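PDB 3G02: epoxide hydrolase from Aspergillus niger, which probably catalyses the hydrolysis of epoxides to vicinal diols, in a variant obtained by directed evolution for enantioselectivity. Local coordinates for residues H98-F103 / P127-F132. The protein carries 9 engineered substitutions. Sequence-based numbering, arbitrary orientation.
Sequences HFAALF and PILQLF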
loop_
_atom_site.group_PDB
_atom_site.type_symbol
_atom_site.label_atom_id
_atom_site.label_comp_id
_atom_site.label_asym_id
_atom_site.label_seq_id
_atom_site.Cartn_x
_atom_site.Cartn_y
_atom_site.Cartn_z
ATOM N N HIS A 98 8.859 -21.395 -16.438
ATOM C CA HIS A 98 10.260 -21.137 -16.710
ATOM C C HIS A 98 11.124 -21.674 -15.565
ATOM O O HIS A 98 10.712 -21.659 -14.400
ATOM C CB HIS A 98 10.459 -19.626 -16.889
ATOM C CG HIS A 98 11.883 -19.181 -16.798
ATOM N ND1 HIS A 98 12.469 -18.803 -15.609
ATOM C CD2 HIS A 98 12.835 -19.050 -17.749
ATOM C CE1 HIS A 98 13.726 -18.465 -15.833
ATOM N NE2 HIS A 98 13.974 -18.605 -17.123
ATOM N N PHE A 99 12.314 -22.164 -15.899
ATOM C CA PHE A 99 13.286 -22.530 -14.873
ATOM C C PHE A 99 14.706 -22.432 -15.389
ATOM O O PHE A 99 14.961 -22.651 -16.572
ATOM C CB PHE A 99 13.014 -23.924 -14.268
ATOM C CG PHE A 99 13.025 -25.058 -15.266
ATOM C CD1 PHE A 99 11.875 -25.385 -15.981
ATOM C CD2 PHE A 99 14.171 -25.828 -15.449
ATOM C CE1 PHE A 99 11.876 -26.446 -16.888
ATOM C CE2 PHE A 99 14.182 -26.887 -16.357
ATOM C CZ PHE A 99 13.033 -27.199 -17.072
ATOM N N ALA A 100 15.619 -22.060 -14.494
ATOM C CA ALA A 100 17.046 -22.170 -14.747
ATOM C C ALA A 100 17.508 -23.452 -14.068
ATOM O O ALA A 100 16.882 -23.926 -13.117
ATOM C CB ALA A 100 17.785 -20.971 -14.178
ATOM N N ALA A 101 18.604 -24.029 -14.557
ATOM C CA ALA A 101 19.081 -25.282 -13.985
ATOM C C ALA A 101 20.550 -25.540 -14.246
ATOM O O ALA A 101 21.090 -25.120 -15.263
ATOM C CB ALA A 101 18.262 -26.458 -14.514
ATOM N N LEU A 102 21.178 -26.238 -13.303
ATOM C CA LEU A 102 22.420 -26.945 -13.576
ATOM C C LEU A 102 22.122 -28.417 -13.359
ATOM O O LEU A 102 21.850 -28.841 -12.237
ATOM C CB LEU A 102 23.553 -26.499 -12.649
ATOM C CG LEU A 102 24.116 -25.084 -12.802
ATOM C CD1 LEU A 102 25.198 -24.871 -11.751
ATOM C CD2 LEU A 102 24.672 -24.816 -14.195
ATOM N N PHE A 103 22.141 -29.182 -14.449
ATOM C CA PHE A 103 21.931 -30.619 -14.370
ATOM C C PHE A 103 23.253 -31.369 -14.346
ATOM O O PHE A 103 24.143 -31.107 -15.154
ATOM C CB PHE A 103 21.083 -31.117 -15.542
ATOM C CG PHE A 103 19.653 -30.658 -15.497
ATOM C CD1 PHE A 103 18.798 -31.096 -14.491
ATOM C CD2 PHE A 103 19.163 -29.798 -16.471
ATOM C CE1 PHE A 103 17.470 -30.670 -14.450
ATOM C CE2 PHE A 103 17.837 -29.370 -16.442
ATOM C CZ PHE A 103 16.993 -29.810 -15.433
ATOM N N PRO A 127 24.175 -16.213 -8.312
ATOM C CA PRO A 127 25.462 -16.320 -7.612
ATOM C C PRO A 127 25.781 -17.727 -7.097
ATOM O O PRO A 127 26.923 -18.177 -7.230
ATOM C CB PRO A 127 25.312 -15.317 -6.461
ATOM C CG PRO A 127 24.425 -14.264 -7.048
ATOM C CD PRO A 127 23.386 -15.077 -7.788
ATOM N N ILE A 128 24.786 -18.422 -6.547
ATOM C CA ILE A 128 24.985 -19.798 -6.078
ATOM C C ILE A 128 25.237 -20.771 -7.238
ATOM O O ILE A 128 26.134 -21.616 -7.163
ATOM C CB ILE A 128 23.827 -20.268 -5.160
ATOM C CG1 ILE A 128 23.945 -19.583 -3.793
ATOM C CG2 ILE A 128 23.811 -21.801 -5.024
ATOM C CD1 ILE A 128 22.792 -19.839 -2.845
ATOM N N LEU A 129 24.462 -20.648 -8.312
ATOM C CA LEU A 129 24.704 -21.461 -9.506
ATOM C C LEU A 129 26.121 -21.264 -10.043
ATOM O O LEU A 129 26.780 -22.230 -10.445
ATOM C CB LEU A 129 23.663 -21.176 -10.598
ATOM C CG LEU A 129 22.204 -21.541 -10.296
ATOM C CD1 LEU A 129 21.358 -21.306 -11.537
ATOM C CD2 LEU A 129 22.062 -22.979 -9.805
ATOM N N GLN A 130 26.593 -20.018 -10.030
ATOM C CA GLN A 130 27.942 -19.700 -10.497
ATOM C C GLN A 130 29.002 -20.403 -9.653
ATOM O O GLN A 130 29.949 -20.977 -10.195
ATOM C CB GLN A 130 28.170 -18.185 -10.507
ATOM C CG GLN A 130 29.562 -17.760 -11.005
ATOM C CD GLN A 130 29.822 -18.128 -12.465
ATOM O OE1 GLN A 130 28.908 -18.145 -13.291
ATOM N NE2 GLN A 130 31.080 -18.409 -12.787
ATOM N N LEU A 131 28.827 -20.377 -8.334
ATOM C CA LEU A 131 29.751 -21.060 -7.436
ATOM C C LEU A 131 29.816 -22.551 -7.760
ATOM O O LEU A 131 30.903 -23.122 -7.852
ATOM C CB LEU A 131 29.362 -20.835 -5.975
ATOM C CG LEU A 131 29.508 -19.416 -5.414
ATOM C CD1 LEU A 131 28.809 -19.318 -4.073
ATOM C CD2 LEU A 131 30.973 -18.994 -5.294
ATOM N N PHE A 132 28.656 -23.171 -7.964
ATOM C CA PHE A 132 28.612 -24.586 -8.326
ATOM C C PHE A 132 29.310 -24.884 -9.650
ATOM O O PHE A 132 30.083 -25.844 -9.740
ATOM C CB PHE A 132 27.172 -25.108 -8.350
ATOM C CG PHE A 132 26.673 -25.566 -7.011
ATOM C CD1 PHE A 132 27.121 -26.768 -6.462
ATOM C CD2 PHE A 132 25.752 -24.808 -6.296
ATOM C CE1 PHE A 132 26.665 -27.208 -5.219
ATOM C CE2 PHE A 132 25.287 -25.242 -5.055
ATOM C CZ PHE A 132 25.744 -26.443 -4.515
#
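Leu102 and Leu129 bring strand 98-102 and helix 127-132 together, the two segments running nearly parallel (21° between their directions) with axes 9.7 Å apart at closest approach. These leucines bridge the gap, lying alongside each other, directed oppositely. Leu102 CD1 lies 4.1 Å from Leu129 CD2. It also reaches the helix backbone, 3.3 Å from Leu129 O, a close methyl-to-carbonyl contact, and rests 3.9 Å from Phe132 CB. With CG of Leu102 anti to its carbonyl carbon (chi1 -69°) and chi2 extended at 179°, CD1 is carried far enough to meet Leu129 and Phe132, three residues and so about one helical turn apart. Phe132 contributes its CB alone, since the ring is directed off from the strand; its side chain touches Leu145 of strand 143-148, and the ring makes a cation-pi contact with Lys386 of helix 382-396.

Leu129 CD1 turns instead to Ala100, whose CB is 4.5 Å away. Alternation along the strand sets Ala100 and Leu102 on the helix side and Ala101 on the other: alanine keeps the strand's surface low where Leu129 projects, while the longer leucine spans the distance two residues on. No hydrogen bond crosses the interface; apart from the methyl on the carbonyl oxygen, the side chains meet by buried apolar contact, and Leu145 and Val147 also touch Leu129, continuing the hydrophobic layer. Helix 126-135 links parallel neighbours 110-115 and 143-148 in a beta-alpha-beta crossover and packs also on antiparallel strand 95-102, beside outermost strand 87-92, in the 1-2-4-3-5-6-7-8 order of the alpha/beta-hydrolase fold.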